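Local coordinates for uncharacterized protein (Sulfolobus solfataricus, PDB 4WYH) that is PriX, a noncatalytic subunit of the archaeal eukaryotic-type primase that is essential for efficient primer synthesis, at residues S107-R110 / I111-D115. Numbering follows the deposited sequence.
Sequences SLKR and IEERD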
ATOM      1  N   SER A 107       3.241  -9.467   5.348  1.00  7.43           N
ATOM      2  CA  SER A 107       3.061  -9.271   6.757  1.00  9.71           C
ATOM      3  C   SER A 107       4.030  -8.223   7.293  1.00  9.19           C
ATOM      4  O   SER A 107       4.977  -7.929   6.693  1.00  6.32           O
ATOM      5  CB  SER A 107       3.259 -10.610   7.498  1.00  9.10           C
ATOM      6  OG  SER A 107       4.591 -11.044   7.404  1.00  8.64           O
ATOM      7  N   LEU A 108       3.760  -7.704   8.466  1.00  9.01           N
ATOM      8  CA  LEU A 108       4.720  -6.871   9.143  1.00  9.05           C
ATOM      9  C   LEU A 108       5.992  -7.613   9.361  1.00  8.64           C
ATOM     10  O   LEU A 108       7.048  -7.046   9.256  1.00  9.42           O
ATOM     11  CB  LEU A 108       4.153  -6.381  10.471  1.00  7.87           C
ATOM     12  CG  LEU A 108       3.105  -5.323  10.240  1.00  9.00           C
ATOM     13  CD1 LEU A 108       2.074  -5.341  11.333  1.00  9.28           C
ATOM     14  CD2 LEU A 108       3.772  -3.987  10.154  1.00  9.49           C
ATOM     15  N   LYS A 109       5.892  -8.884   9.723  1.00 10.39           N
ATOM     16  CA  LYS A 109       7.098  -9.727   9.896  1.00 10.76           C
ATOM     17  C   LYS A 109       7.989  -9.793   8.631  1.00  8.29           C
ATOM     18  O   LYS A 109       9.194  -9.626   8.694  1.00  7.81           O
ATOM     19  CB  LYS A 109       6.690 -11.156  10.338  1.00  9.98           C
ATOM     20  CG  LYS A 109       7.802 -11.947  11.011  1.00 18.87           C
ATOM     21  CD  LYS A 109       8.401 -11.217  12.221  1.00 13.37           C
ATOM     22  CE  LYS A 109       9.722 -11.821  12.719  1.00 22.29           C
ATOM     23  NZ  LYS A 109       9.639 -13.289  12.876  1.00 20.75           N
ATOM     24  N   ARG A 110       7.399 -10.081   7.478  1.00  7.71           N
ATOM     25  CA  ARG A 110       8.146 -10.137   6.241  1.00  9.67           C
ATOM     26  C   ARG A 110       8.698  -8.764   5.895  1.00  5.48           C
ATOM     27  O   ARG A 110       9.811  -8.640   5.464  1.00  7.20           O
ATOM     28  CB  ARG A 110       7.276 -10.662   5.119  1.00  8.90           C
ATOM     29  CG  ARG A 110       7.884 -10.586   3.737  1.00  5.82           C
ATOM     30  CD  ARG A 110       7.025 -11.238   2.640  1.00 11.25           C
ATOM     31  NE  ARG A 110       7.073 -12.702   2.747  1.00 11.03           N
ATOM     32  CZ  ARG A 110       6.629 -13.521   1.818  1.00 12.90           C
ATOM     33  NH1 ARG A 110       6.032 -13.027   0.777  1.00 10.95           N
ATOM     34  NH2 ARG A 110       6.753 -14.833   1.959  1.00 13.54           N
ATOM     35  N   ILE A 111       7.893  -7.740   6.029  1.00  4.98           N
ATOM     36  CA  ILE A 111       8.379  -6.389   5.787  1.00  6.56           C
ATOM     37  C   ILE A 111       9.610  -6.087   6.672  1.00  8.30           C
ATOM     38  O   ILE A 111      10.606  -5.546   6.160  1.00  9.47           O
ATOM     39  CB  ILE A 111       7.263  -5.339   5.979  1.00  6.59           C
ATOM     40  CG1 ILE A 111       6.188  -5.470   4.882  1.00  7.91           C
ATOM     41  CG2 ILE A 111       7.820  -3.916   5.991  1.00  5.21           C
ATOM     42  CD1 ILE A 111       4.822  -5.031   5.358  1.00  9.72           C
ATOM     43  N   GLU A 112       9.557  -6.408   7.979  1.00  6.19           N
ATOM     44  CA  GLU A 112      10.739  -6.294   8.824  1.00  5.29           C
ATOM     45  C   GLU A 112      11.968  -7.025   8.249  1.00  8.35           C
ATOM     46  O   GLU A 112      13.072  -6.508   8.237  1.00  4.24           O
ATOM     47  CB  GLU A 112      10.446  -6.812  10.234  1.00  8.46           C
ATOM     48  CG  GLU A 112      11.362  -6.229  11.297  1.00  6.61           C
ATOM     49  CD  GLU A 112      12.750  -6.871  11.308  1.00 12.40           C
ATOM     50  OE1 GLU A 112      12.862  -8.109  11.021  1.00  8.95           O
ATOM     51  OE2 GLU A 112      13.751  -6.134  11.576  1.00 10.54           O
ATOM     52  N   GLU A 113      11.733  -8.240   7.814  1.00  6.61           N
ATOM     53  CA  GLU A 113      12.775  -9.126   7.317  1.00  8.43           C
ATOM     54  C   GLU A 113      13.390  -8.684   5.984  1.00  9.64           C
ATOM     55  O   GLU A 113      14.590  -8.820   5.790  1.00  8.25           O
ATOM     56  CB  GLU A 113      12.262 -10.565   7.208  1.00  9.28           C
ATOM     57  CG  GLU A 113      12.175 -11.277   8.574  1.00 17.86           C
ATOM     58  CD  GLU A 113      11.613 -12.724   8.528  1.00 25.51           C
ATOM     59  OE1 GLU A 113      10.785 -13.137   9.378  1.00 20.13           O
ATOM     60  OE2 GLU A 113      12.035 -13.504   7.619  1.00 28.12           O
ATOM     61  N   ARG A 114      12.564  -8.159   5.078  1.00  8.95           N
ATOM     62  CA  ARG A 114      12.971  -7.854   3.731  1.00  7.52           C
ATOM     63  C   ARG A 114      13.171  -6.346   3.456  1.00  9.82           C
ATOM     64  O   ARG A 114      13.889  -5.991   2.557  1.00 11.23           O
ATOM     65  CB  ARG A 114      11.886  -8.354   2.787  1.00 11.45           C
ATOM     66  CG  ARG A 114      11.684  -9.864   2.801  1.00 13.98           C
ATOM     67  CD  ARG A 114      10.849 -10.275   1.640  1.00 14.99           C
ATOM     68  NE  ARG A 114      10.626 -11.718   1.517  1.00 11.97           N
ATOM     69  CZ  ARG A 114       9.955 -12.269   0.534  1.00 12.53           C
ATOM     70  NH1 ARG A 114       9.401 -11.504  -0.390  1.00  9.36           N
ATOM     71  NH2 ARG A 114       9.806 -13.574   0.498  1.00 12.42           N
ATOM     72  N   ASP A 115      12.476  -5.488   4.197  1.00  6.14           N
ATOM     73  CA  ASP A 115      12.407  -4.087   3.824  1.00  6.85           C
ATOM     74  C   ASP A 115      12.306  -3.227   5.062  1.00  6.57           C
ATOM     75  O   ASP A 115      11.270  -2.685   5.373  1.00  9.86           O
ATOM     76  CB  ASP A 115      11.243  -3.896   2.864  1.00  8.72           C
ATOM     77  CG  ASP A 115      11.229  -2.541   2.159  1.00  8.90           C
ATOM     78  OD1 ASP A 115      11.954  -1.573   2.481  1.00  8.49           O
ATOM     79  OD2 ASP A 115      10.373  -2.467   1.243  1.00 10.68           O
TER
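Arg-110 and Arg-114, one turn apart on the short helix 108-114, lay their guanidinium groups flat on each other, planes 8° apart and centres 3.8 Å apart. NH2 of Arg-114 sits over the middle of the Arg-110 group, 3.4 Å from its CZ, while NE of Arg-110 lies over the Arg-114 plane. The two chains run side by side in the same direction, CG of Arg-110 against CD of Arg-114 at 3.6 Å. Arg-114 is extended from CG to NE; Arg-110 turns at its third torsion (chi3 -73°), which brings its guanidinium flat against that of Arg-114. Trp-106, just before the helix, makes a cation-pi contact with Arg-110 and also touches Arg-114. Beside this pair Glu-113 crosses Lys-109 at an angle: OE1 lies 3.6 Å from CG of Lys-109 and makes a long salt bridge of 3.7 Å to its NZ. Ile-111, the buried member, packs CD1 3.2 Å from the carbonyl O of Ser-107 and touches Trp-34 of helix 33-41 and Met-118 and Tyr-119 of helix 116-128.

Four consecutive i to i+4 backbone bonds, Ile-111 N to Ser-107 O through Arg-114 N to Arg-110 O, set this spacing. Ser-107 is the N-cap: its OG accepts from Arg-110 N at 3.0 Å, nearly straight at 167°. Asp-115 ends the helix and caps the following one, OD1 taking Met-118 N and OD2 pairing with Arg-49; its side chain lies about 8 Å from that of Asp-45, a manganese ligand in another structure of this protein, with no metal bound here. Stacking two like charges would be expected to cost electrostatic energy, probably offset in part by flat contact, solvent and the indole; the two guanidiniums probably form a local positive patch beside the loosely paired Lys-109 and Glu-113.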